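Local coordinates for protein AtGH3.15 acyl acid amido synthetase (Arabidopsis thaliana, PDB 6E1Q) that conjugates glutamine, and possibly cysteine, to the auxin precursor indole-3-butyric acid, and glutamine to the herbicide 2,4-DB, through ATP-dependent adenylation, at residues R209-A220 with R289-I300; G318-Y326 with P339-Y348. All coordinates share one frame; numbering follows the deposited sequence.

Interaction 1 (R209-A220 with R289-I300). With CFA ((2,4-dichlorophenoxy)acetic acid), chain C.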
loop_
_atom_site.group_PDB
_atom_site.type_symbol
_atom_site.label_atom_id
_atom_site.label_comp_id
_atom_site.label_asym_id
_atom_site.label_seq_id
_atom_site.Cartn_x
_atom_site.Cartn_y
_atom_site.Cartn_z
ATOM N N ARG A 209 1.776 24.531 7.478
ATOM C CA ARG A 209 0.969 23.726 8.400
ATOM C C ARG A 209 -0.423 24.322 8.630
ATOM O O ARG A 209 -1.382 23.590 8.924
ATOM C CB ARG A 209 1.714 23.550 9.730
ATOM C CG ARG A 209 1.906 24.844 10.520
ATOM C CD ARG A 209 2.828 24.634 11.698
ATOM N NE ARG A 209 2.238 23.845 12.790
ATOM C CZ ARG A 209 1.808 24.361 13.942
ATOM N NH1 ARG A 209 1.891 25.666 14.163
ATOM N NH2 ARG A 209 1.310 23.574 14.880
ATOM N N ASP A 210 -0.564 25.631 8.502
ATOM C CA ASP A 210 -1.874 26.220 8.739
ATOM C C ASP A 210 -2.829 26.027 7.564
ATOM O O ASP A 210 -4.016 26.322 7.708
ATOM C CB ASP A 210 -1.730 27.709 9.066
ATOM C CG ASP A 210 -2.969 28.280 9.737
ATOM O OD1 ASP A 210 -3.254 27.914 10.899
ATOM O OD2 ASP A 210 -3.670 29.079 9.088
ATOM N N ASN A 211 -2.350 25.516 6.428
ATOM C CA ASN A 211 -3.156 25.338 5.223
ATOM C C ASN A 211 -3.431 23.879 4.902
ATOM O O ASN A 211 -3.980 23.581 3.829
ATOM C CB ASN A 211 -2.463 25.991 4.030
ATOM C CG ASN A 211 -2.337 27.472 4.195
ATOM O OD1 ASN A 211 -3.266 28.121 4.677
ATOM N ND2 ASN A 211 -1.172 28.020 3.844
ATOM N N VAL A 212 -3.069 22.971 5.801
ATOM C CA VAL A 212 -3.087 21.536 5.542
ATOM C C VAL A 212 -4.344 20.947 6.174
ATOM O O VAL A 212 -4.558 21.058 7.388
ATOM C CB VAL A 212 -1.811 20.866 6.081
ATOM C CG1 VAL A 212 -1.904 19.328 6.032
ATOM C CG2 VAL A 212 -0.611 21.351 5.311
ATOM N N ALA A 213 -5.178 20.316 5.348
ATOM C CA ALA A 213 -6.406 19.698 5.819
ATOM C C ALA A 213 -6.333 18.178 5.853
ATOM O O ALA A 213 -7.241 17.545 6.390
ATOM C CB ALA A 213 -7.599 20.130 4.949
ATOM N N ARG A 214 -5.273 17.578 5.330
ATOM C CA ARG A 214 -5.197 16.129 5.296
ATOM C C ARG A 214 -3.750 15.734 5.108
ATOM O O ARG A 214 -3.000 16.423 4.411
ATOM C CB ARG A 214 -6.077 15.557 4.174
ATOM C CG ARG A 214 -5.646 14.219 3.582
ATOM C CD ARG A 214 -6.739 13.667 2.641
ATOM N NE ARG A 214 -6.468 14.012 1.245
ATOM C CZ ARG A 214 -7.134 13.539 0.198
ATOM N NH1 ARG A 214 -8.127 12.680 0.368
ATOM N NH2 ARG A 214 -6.805 13.934 -1.024
ATOM N N LEU A 215 -3.369 14.633 5.743
ATOM C CA LEU A 215 -2.062 14.022 5.560
ATOM C C LEU A 215 -2.237 12.742 4.758
ATOM O O LEU A 215 -3.165 11.970 5.012
ATOM C CB LEU A 215 -1.416 13.698 6.907
ATOM C CG LEU A 215 -1.313 14.822 7.953
ATOM C CD1 LEU A 215 -0.753 14.255 9.250
ATOM C CD2 LEU A 215 -0.445 15.983 7.455
ATOM N N GLY A 216 -1.353 12.524 3.794
ATOM C CA GLY A 216 -1.425 11.344 2.953
ATOM C C GLY A 216 -0.055 10.751 2.715
ATOM O O GLY A 216 0.965 11.447 2.715
ATOM N N ALA A 217 -0.054 9.443 2.504
ATOM C CA ALA A 217 1.128 8.694 2.110
ATOM C C ALA A 217 0.654 7.369 1.552
ATOM O O ALA A 217 -0.491 6.972 1.781
ATOM C CB ALA A 217 2.081 8.483 3.297
ATOM N N PRO A 218 1.506 6.653 0.820
ATOM C CA PRO A 218 1.052 5.356 0.291
ATOM C C PRO A 218 0.571 4.393 1.372
ATOM O O PRO A 218 -0.536 3.844 1.259
ATOM C CB PRO A 218 2.291 4.828 -0.451
ATOM C CG PRO A 218 3.099 6.065 -0.774
ATOM C CD PRO A 218 2.878 6.997 0.383
ATOM N N PHE A 219 1.355 4.181 2.425
ATOM C CA PHE A 219 1.064 3.167 3.435
ATOM C C PHE A 219 1.082 3.751 4.845
ATOM O O PHE A 219 1.752 4.750 5.113
ATOM C CB PHE A 219 2.087 2.031 3.396
ATOM C CG PHE A 219 2.523 1.639 2.014
ATOM C CD1 PHE A 219 1.598 1.251 1.062
ATOM C CD2 PHE A 219 3.871 1.605 1.685
ATOM C CE1 PHE A 219 2.001 0.862 -0.209
ATOM C CE2 PHE A 219 4.289 1.212 0.412
ATOM C CZ PHE A 219 3.355 0.843 -0.532
ATOM N N ALA A 220 0.380 3.069 5.762
ATOM C CA ALA A 220 0.503 3.388 7.186
ATOM C C ALA A 220 1.969 3.464 7.621
ATOM O O ALA A 220 2.371 4.397 8.321
ATOM C CB ALA A 220 -0.245 2.350 8.028
ATOM N N ARG A 289 -0.500 17.610 16.381
ATOM C CA ARG A 289 0.071 18.828 16.943
ATOM C C ARG A 289 0.840 19.613 15.888
ATOM O O ARG A 289 0.817 20.845 15.892
ATOM C CB ARG A 289 0.951 18.489 18.149
ATOM C CG ARG A 289 0.118 17.887 19.260
ATOM C CD ARG A 289 0.853 17.767 20.560
ATOM N NE ARG A 289 1.740 16.609 20.598
ATOM C CZ ARG A 289 3.068 16.693 20.571
ATOM N NH1 ARG A 289 3.660 17.884 20.485
ATOM N NH2 ARG A 289 3.803 15.587 20.633
ATOM N N LEU A 290 1.502 18.917 14.957
ATOM C CA LEU A 290 2.215 19.607 13.890
ATOM C C LEU A 290 1.263 20.125 12.813
ATOM O O LEU A 290 1.486 21.205 12.249
ATOM C CB LEU A 290 3.254 18.674 13.278
ATOM C CG LEU A 290 4.451 18.374 14.187
ATOM C CD1 LEU A 290 5.474 17.543 13.453
ATOM C CD2 LEU A 290 5.099 19.670 14.674
ATOM N N TRP A 291 0.190 19.382 12.522
ATOM C CA TRP A 291 -0.799 19.786 11.528
ATOM C C TRP A 291 -2.169 19.832 12.205
ATOM O O TRP A 291 -3.018 18.955 11.991
ATOM C CB TRP A 291 -0.722 18.864 10.309
ATOM C CG TRP A 291 0.580 19.088 9.581
ATOM C CD1 TRP A 291 0.885 20.159 8.770
ATOM C CD2 TRP A 291 1.769 18.285 9.644
ATOM N NE1 TRP A 291 2.175 20.057 8.321
ATOM C CE2 TRP A 291 2.744 18.921 8.841
ATOM C CE3 TRP A 291 2.109 17.092 10.298
ATOM C CZ2 TRP A 291 4.033 18.396 8.664
ATOM C CZ3 TRP A 291 3.388 16.573 10.124
ATOM C CH2 TRP A 291 4.339 17.226 9.318
ATOM N N PRO A 292 -2.417 20.860 13.027
ATOM C CA PRO A 292 -3.639 20.891 13.853
ATOM C C PRO A 292 -4.917 21.146 13.072
ATOM O O PRO A 292 -6.009 20.935 13.621
ATOM C CB PRO A 292 -3.358 22.026 14.845
ATOM C CG PRO A 292 -2.438 22.939 14.091
ATOM C CD PRO A 292 -1.537 22.012 13.301
ATOM N N LYS A 293 -4.832 21.570 11.815
ATOM C CA LYS A 293 -6.021 21.678 10.983
ATOM C C LYS A 293 -6.245 20.459 10.094
ATOM O O LYS A 293 -7.215 20.440 9.326
ATOM C CB LYS A 293 -5.950 22.950 10.143
ATOM C CG LYS A 293 -6.048 24.201 11.003
ATOM C CD LYS A 293 -5.710 25.455 10.222
ATOM C CE LYS A 293 -6.239 26.704 10.912
ATOM N NZ LYS A 293 -6.623 27.719 9.895
ATOM N N ALA A 294 -5.399 19.434 10.181
ATOM C CA ALA A 294 -5.640 18.241 9.379
ATOM C C ALA A 294 -6.893 17.534 9.878
ATOM O O ALA A 294 -7.180 17.509 11.079
ATOM C CB ALA A 294 -4.440 17.282 9.417
ATOM N N LYS A 295 -7.642 16.957 8.943
ATOM C CA LYS A 295 -8.907 16.314 9.255
ATOM C C LYS A 295 -8.855 14.795 9.137
ATOM O O LYS A 295 -9.755 14.123 9.645
ATOM C CB LYS A 295 -10.013 16.857 8.337
ATOM C CG LYS A 295 -10.232 18.361 8.473
ATOM C CD LYS A 295 -10.537 18.721 9.918
ATOM C CE LYS A 295 -10.679 20.225 10.103
ATOM N NZ LYS A 295 -10.654 20.569 11.555
ATOM N N CYS A 296 -7.834 14.236 8.502
ATOM C CA CYS A 296 -7.716 12.788 8.426
ATOM C C CYS A 296 -6.316 12.453 7.935
ATOM O O CYS A 296 -5.584 13.311 7.438
ATOM C CB CYS A 296 -8.777 12.177 7.499
ATOM S SG CYS A 296 -8.518 12.585 5.778
ATOM N N ILE A 297 -5.958 11.187 8.100
ATOM C CA ILE A 297 -4.685 10.645 7.669
ATOM C C ILE A 297 -5.007 9.509 6.721
ATOM O O ILE A 297 -5.543 8.482 7.147
ATOM C CB ILE A 297 -3.842 10.151 8.844
ATOM C CG1 ILE A 297 -3.467 11.321 9.749
ATOM C CG2 ILE A 297 -2.623 9.371 8.310
ATOM C CD1 ILE A 297 -2.996 10.889 11.109
ATOM N N GLU A 298 -4.662 9.686 5.447
ATOM C CA GLU A 298 -5.074 8.797 4.372
ATOM C C GLU A 298 -3.888 7.936 3.964
ATOM O O GLU A 298 -2.834 8.466 3.590
ATOM C CB GLU A 298 -5.596 9.610 3.179
ATOM C CG GLU A 298 -5.841 8.775 1.922
ATOM C CD GLU A 298 -7.124 7.939 1.995
ATOM O OE1 GLU A 298 -8.126 8.418 2.562
ATOM O OE2 GLU A 298 -7.124 6.792 1.500
ATOM N N SER A 299 -4.053 6.611 4.048
ATOM C CA SER A 299 -3.038 5.663 3.586
ATOM C C SER A 299 -3.630 4.264 3.599
ATOM O O SER A 299 -4.693 4.024 4.173
ATOM C CB SER A 299 -1.787 5.689 4.472
ATOM O OG SER A 299 -2.087 5.118 5.749
ATOM N N ILE A 300 -2.901 3.331 2.996
ATOM C CA ILE A 300 -3.297 1.929 3.069
ATOM C C ILE A 300 -3.056 1.425 4.490
ATOM O O ILE A 300 -1.941 1.519 5.021
ATOM C CB ILE A 300 -2.546 1.098 2.025
ATOM C CG1 ILE A 300 -2.990 1.545 0.627
ATOM C CG2 ILE A 300 -2.810 -0.396 2.232
ATOM C CD1 ILE A 300 -2.101 1.022 -0.478
HETATM C C1 CFA C . -4.242 11.715 -0.350
HETATM C C2 CFA C . -4.852 10.614 -1.213
HETATM C "C1'" CFA C . -2.972 9.145 -1.250
HETATM C "C2'" CFA C . -2.362 7.941 -0.925
HETATM C "C3'" CFA C . -1.052 7.728 -1.276
HETATM C "C4'" CFA C . -0.356 8.705 -1.941
HETATM C "C5'" CFA C . -0.942 9.901 -2.276
HETATM CL CL3 CFA C . -3.210 6.632 -0.057
HETATM C "C6'" CFA C . -2.255 10.115 -1.932
HETATM O O1 CFA C . -4.254 12.908 -0.749
HETATM O O2 CFA C . -3.707 11.420 0.743
HETATM O "O1'" CFA C . -4.306 9.365 -0.893
HETATM CL CL4 CFA C . 1.326 8.399 -2.370
HETATM O O HOH W 1 -2.975 21.350 9.727
#
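L215 is gripped at both backbone ends by the neighbouring strand, its N bonding to C296 O and its O receiving E298 N at 2.8 Å, nearly straight (172°); A217 N continues the parallel pairing to E298 O. The L215 and I297 side chains lie side by side on one face, and L215 CD2 sits 3.6 Å above the W291 indole plane, offset toward the rim. L290 CB, from the preceding residue, lies on the opposite side, also toward the rim, while W291 NE1 is taken by G205 O. These parallel strands belong to the N-terminal domain of the GH3 enzymes, which falls in the ANL clan of adenylating enzymes, and their other face, that of G216 and E298, carries the ligand. Having no side chain, G216 lets O2 of the chain C CFA approach its CA to 3.2 Å. O1 of the same CFA lies over one face of the R214 guanidinium, 2.8 Å from NH2; S141 OG holds R214 NE. P218 CG meets the chlorine CL4 at 3.3 Å. Between G216 and F219 a beta bulge shifts the register by one, and pairing resumes with I300 N to P218 O and A220 N to I300 O. At the far end R209 reaches the last turn of helix 286-290: NE bonds to L290 O (2.8 Å) and NH2 to R289 O, both near the guanidinium plane. A bend at chi3 (-72°) turns the group to these carbonyls, where its positive charge probably suits the helix C-terminus. Water 1 joins R209 O and V212 O to K293 N, and K293 NZ makes a weak salt bridge with D210 OD2 (3.3 Å).

Interaction 2 (G318-Y326 with P339-Y348). With CFA ((2,4-dichlorophenoxy)acetic acid), chain D.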
loop_
_atom_site.group_PDB
_atom_site.type_symbol
_atom_site.label_atom_id
_atom_site.label_comp_id
_atom_site.label_asym_id
_atom_site.label_seq_id
_atom_site.Cartn_x
_atom_site.Cartn_y
_atom_site.Cartn_z
ATOM N N GLY A 318 -5.891 11.243 17.496
ATOM C CA GLY A 318 -7.309 11.166 17.210
ATOM C C GLY A 318 -7.712 11.528 15.794
ATOM O O GLY A 318 -8.893 11.388 15.453
ATOM N N LEU A 319 -6.797 12.017 14.962
ATOM C CA LEU A 319 -7.140 12.159 13.551
ATOM C C LEU A 319 -7.559 10.794 13.012
ATOM O O LEU A 319 -6.853 9.801 13.243
ATOM C CB LEU A 319 -5.975 12.693 12.737
ATOM C CG LEU A 319 -5.544 14.108 13.108
ATOM C CD1 LEU A 319 -4.335 14.509 12.291
ATOM C CD2 LEU A 319 -6.708 15.036 12.872
ATOM N N PRO A 320 -8.702 10.685 12.339
ATOM C CA PRO A 320 -9.123 9.369 11.855
ATOM C C PRO A 320 -8.193 8.884 10.753
ATOM O O PRO A 320 -7.776 9.649 9.879
ATOM C CB PRO A 320 -10.553 9.609 11.351
ATOM C CG PRO A 320 -10.641 11.066 11.100
ATOM C CD PRO A 320 -9.703 11.734 12.060
ATOM N N LEU A 321 -7.815 7.615 10.841
ATOM C CA LEU A 321 -7.056 6.987 9.770
ATOM C C LEU A 321 -8.040 6.518 8.714
ATOM O O LEU A 321 -8.933 5.712 9.010
ATOM C CB LEU A 321 -6.233 5.815 10.294
ATOM C CG LEU A 321 -5.458 6.041 11.592
ATOM C CD1 LEU A 321 -4.680 4.786 11.926
ATOM C CD2 LEU A 321 -4.530 7.248 11.467
ATOM N N THR A 322 -7.906 7.033 7.499
ATOM C CA THR A 322 -8.821 6.657 6.432
ATOM C C THR A 322 -8.082 5.884 5.347
ATOM O O THR A 322 -6.894 6.096 5.104
ATOM C CB THR A 322 -9.521 7.884 5.826
ATOM O OG1 THR A 322 -8.546 8.790 5.286
ATOM C CG2 THR A 322 -10.334 8.602 6.891
ATOM N N SER A 323 -8.802 4.966 4.708
ATOM C CA SER A 323 -8.306 4.227 3.550
ATOM C C SER A 323 -9.452 4.251 2.543
ATOM O O SER A 323 -10.430 3.504 2.669
ATOM C CB SER A 323 -7.878 2.808 3.926
ATOM O OG SER A 323 -7.433 2.087 2.784
ATOM N N SER A 324 -9.330 5.121 1.550
ATOM C CA SER A 324 -10.441 5.432 0.663
ATOM C C SER A 324 -10.455 4.617 -0.620
ATOM O O SER A 324 -11.505 4.541 -1.267
ATOM C CB SER A 324 -10.402 6.913 0.284
ATOM O OG SER A 324 -10.613 7.707 1.426
ATOM N N PHE A 325 -9.321 4.046 -1.024
ATOM C CA PHE A 325 -9.161 3.555 -2.384
ATOM C C PHE A 325 -8.612 2.142 -2.402
ATOM O O PHE A 325 -7.676 1.821 -1.664
ATOM C CB PHE A 325 -8.223 4.447 -3.197
ATOM C CG PHE A 325 -8.475 5.924 -3.027
ATOM C CD1 PHE A 325 -9.456 6.562 -3.776
ATOM C CD2 PHE A 325 -7.702 6.678 -2.153
ATOM C CE1 PHE A 325 -9.682 7.924 -3.641
ATOM C CE2 PHE A 325 -7.923 8.042 -2.013
ATOM C CZ PHE A 325 -8.914 8.665 -2.760
ATOM N N TYR A 326 -9.179 1.312 -3.282
ATOM C CA TYR A 326 -8.647 -0.020 -3.553
ATOM C C TYR A 326 -8.323 -0.082 -5.041
ATOM O O TYR A 326 -9.226 -0.019 -5.889
ATOM C CB TYR A 326 -9.619 -1.133 -3.150
ATOM C CG TYR A 326 -9.120 -2.483 -3.609
ATOM C CD1 TYR A 326 -7.894 -2.973 -3.168
ATOM C CD2 TYR A 326 -9.840 -3.241 -4.505
ATOM C CE1 TYR A 326 -7.405 -4.188 -3.607
ATOM C CE2 TYR A 326 -9.368 -4.470 -4.948
ATOM C CZ TYR A 326 -8.154 -4.936 -4.502
ATOM O OH TYR A 326 -7.692 -6.150 -4.963
ATOM N N PRO A 339 -15.789 6.256 4.759
ATOM C CA PRO A 339 -14.350 6.494 4.990
ATOM C C PRO A 339 -13.970 6.669 6.453
ATOM O O PRO A 339 -12.820 6.396 6.809
ATOM C CB PRO A 339 -14.064 7.766 4.176
ATOM C CG PRO A 339 -15.433 8.395 3.909
ATOM C CD PRO A 339 -16.406 7.260 3.871
ATOM N N LEU A 340 -14.891 7.099 7.314
ATOM C CA LEU A 340 -14.613 7.272 8.737
ATOM C C LEU A 340 -14.906 6.026 9.571
ATOM O O LEU A 340 -14.907 6.113 10.801
ATOM C CB LEU A 340 -15.403 8.464 9.288
ATOM C CG LEU A 340 -14.942 9.819 8.725
ATOM C CD1 LEU A 340 -15.694 10.988 9.388
ATOM C CD2 LEU A 340 -13.424 9.994 8.833
ATOM N N CYS A 341 -15.137 4.875 8.936
ATOM C CA CYS A 341 -15.272 3.617 9.658
ATOM C C CYS A 341 -14.016 3.320 10.480
ATOM O O CYS A 341 -12.953 3.913 10.281
ATOM C CB CYS A 341 -15.497 2.458 8.685
ATOM S SG CYS A 341 -14.075 2.158 7.573
ATOM N N LYS A 342 -14.158 2.371 11.403
ATOM C CA LYS A 342 -13.014 1.809 12.104
ATOM C C LYS A 342 -12.033 1.225 11.094
ATOM O O LYS A 342 -12.455 0.551 10.147
ATOM C CB LYS A 342 -13.460 0.700 13.061
ATOM C CG LYS A 342 -13.623 1.100 14.507
ATOM C CD LYS A 342 -13.660 -0.140 15.402
ATOM C CE LYS A 342 -12.331 -0.337 16.119
ATOM N NZ LYS A 342 -11.981 0.848 16.955
ATOM N N PRO A 343 -10.726 1.438 11.278
ATOM C CA PRO A 343 -9.747 0.882 10.326
ATOM C C PRO A 343 -9.883 -0.608 10.136
ATOM O O PRO A 343 -9.629 -1.115 9.033
ATOM C CB PRO A 343 -8.400 1.257 10.959
ATOM C CG PRO A 343 -8.695 2.517 11.704
ATOM C CD PRO A 343 -10.090 2.340 12.255
ATOM N N SER A 344 -10.306 -1.330 11.173
ATOM C CA SER A 344 -10.518 -2.762 11.038
ATOM C C SER A 344 -11.772 -3.106 10.242
ATOM O O SER A 344 -11.956 -4.276 9.904
ATOM C CB SER A 344 -10.607 -3.413 12.422
ATOM O OG SER A 344 -11.884 -3.190 12.992
ATOM N N ASP A 345 -12.647 -2.138 9.951
ATOM C CA ASP A 345 -13.901 -2.415 9.252
ATOM C C ASP A 345 -13.916 -1.875 7.821
ATOM O O ASP A 345 -14.994 -1.715 7.234
ATOM C CB ASP A 345 -15.086 -1.841 10.024
ATOM C CG ASP A 345 -15.138 -2.322 11.456
ATOM O OD1 ASP A 345 -14.662 -3.446 11.734
ATOM O OD2 ASP A 345 -15.664 -1.569 12.298
ATOM N N VAL A 346 -12.744 -1.587 7.252
ATOM C CA VAL A 346 -12.682 -1.030 5.905
ATOM C C VAL A 346 -13.208 -2.048 4.895
ATOM O O VAL A 346 -12.759 -3.199 4.852
ATOM C CB VAL A 346 -11.243 -0.609 5.574
ATOM C CG1 VAL A 346 -11.105 -0.366 4.082
ATOM C CG2 VAL A 346 -10.856 0.635 6.379
ATOM N N SER A 347 -14.169 -1.628 4.070
ATOM C CA SER A 347 -14.634 -2.416 2.935
ATOM C C SER A 347 -14.695 -1.537 1.692
ATOM O O SER A 347 -15.097 -0.374 1.770
ATOM C CB SER A 347 -16.020 -3.026 3.186
ATOM O OG SER A 347 -15.914 -4.333 3.700
ATOM N N TYR A 348 -14.348 -2.111 0.539
ATOM C CA TYR A 348 -14.273 -1.369 -0.718
ATOM C C TYR A 348 -15.366 -1.825 -1.671
ATOM O O TYR A 348 -15.493 -3.021 -1.961
ATOM C CB TYR A 348 -12.904 -1.549 -1.364
ATOM C CG TYR A 348 -11.748 -1.116 -0.497
ATOM C CD1 TYR A 348 -11.462 0.238 -0.309
ATOM C CD2 TYR A 348 -10.907 -2.056 0.096
ATOM C CE1 TYR A 348 -10.371 0.652 0.469
ATOM C CE2 TYR A 348 -9.816 -1.664 0.883
ATOM C CZ TYR A 348 -9.551 -0.308 1.065
ATOM O OH TYR A 348 -8.473 0.082 1.835
HETATM C C1 CFA D . -4.906 4.128 -5.869
HETATM C C2 CFA D . -4.359 5.458 -5.341
HETATM C "C1'" CFA D . -4.789 7.800 -5.615
HETATM C "C2'" CFA D . -3.579 8.478 -5.729
HETATM C "C3'" CFA D . -3.469 9.780 -5.255
HETATM C "C4'" CFA D . -4.564 10.404 -4.675
HETATM C "C5'" CFA D . -5.767 9.730 -4.569
HETATM CL CL3 CFA D . -2.160 7.689 -6.481
HETATM C "C6'" CFA D . -5.878 8.435 -5.041
HETATM O O1 CFA D . -6.109 4.060 -6.222
HETATM O O2 CFA D . -4.181 3.099 -5.955
HETATM O "O1'" CFA D . -4.942 6.488 -6.092
HETATM CL CL4 CFA D . -4.444 12.079 -4.061
HETATM O O HOH W 2 -10.523 3.481 8.485
HETATM O O HOH W 3 -11.502 6.142 10.746
HETATM O O HOH W 4 -11.209 4.296 6.109
#
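Y348 reaches across to S323 and Y326, placing its ring against strand 321-327 where the chain returns after a hairpin through strand 332-335. Y326 begins the Y-G-S-S-E run (326-330) of the ATP site, which probably corresponds to the Y-G-x-T/S-E adenylation motif of other ANL enzymes; F325 and Y348 also bind ATP. One face of the Y348 ring receives Y326 CB, 3.6 Å from the ring centroid and 20° off the normal, a CH-pi contact. The two tyrosine rings are near parallel (28°) but slid apart, so they barely overlap, and Y326 OH goes on to D408. A tyrosine suits position 348 because it offers a broad face to Y326 and a hydroxyl to S323. S323 OG, anti to its own N (chi1 178°), lies in the ring plane at the edge; at 2.4 Å from Y348 OH it makes a very short hydrogen bond whose length is doubtful, and either hydroxyl could be the donor. Farther along, P339 presents its carbonyl to the strand: P339 O lies 3.3 Å from T322 CG2 and accepts from water 4, which in turn accepts from S323 N at 2.9 Å. Next to P339, L340 extends beside P320, its CD2 meeting P320 CG at 3.7 Å, an apolar contact at a more exposed margin. Water 3 donates to both L321 O and C341 O, the latter at 2.7 Å. Beyond Y348, the F325 ring is sandwiched, with S324 CB on one face and C6' of the chain D CFA 3.6 Å above the centre of the other.

In the fold
The two contacts are neighbours, since strand 297-298 of interaction 1 lies beside strand 321-327 of interaction 2. E298 joins them: its OE1 probably bonds to T322 OG1 and its OE2 to S324 N, so a residue lining one ligand site also bonds to the strand that carries F325 at the other. Both are mostly buried, with exposed residues at their margins. Interaction 1, burying about twice the surface, is chiefly parallel backbone pairing, broken by a bulge, with charged groups gathered at one end and R214 beside the ligand carboxylate. Interaction 2, where a loop meets a strand, has no direct backbone bonds across it; aromatic contact, one hydroxyl pair and bridging waters do that work instead.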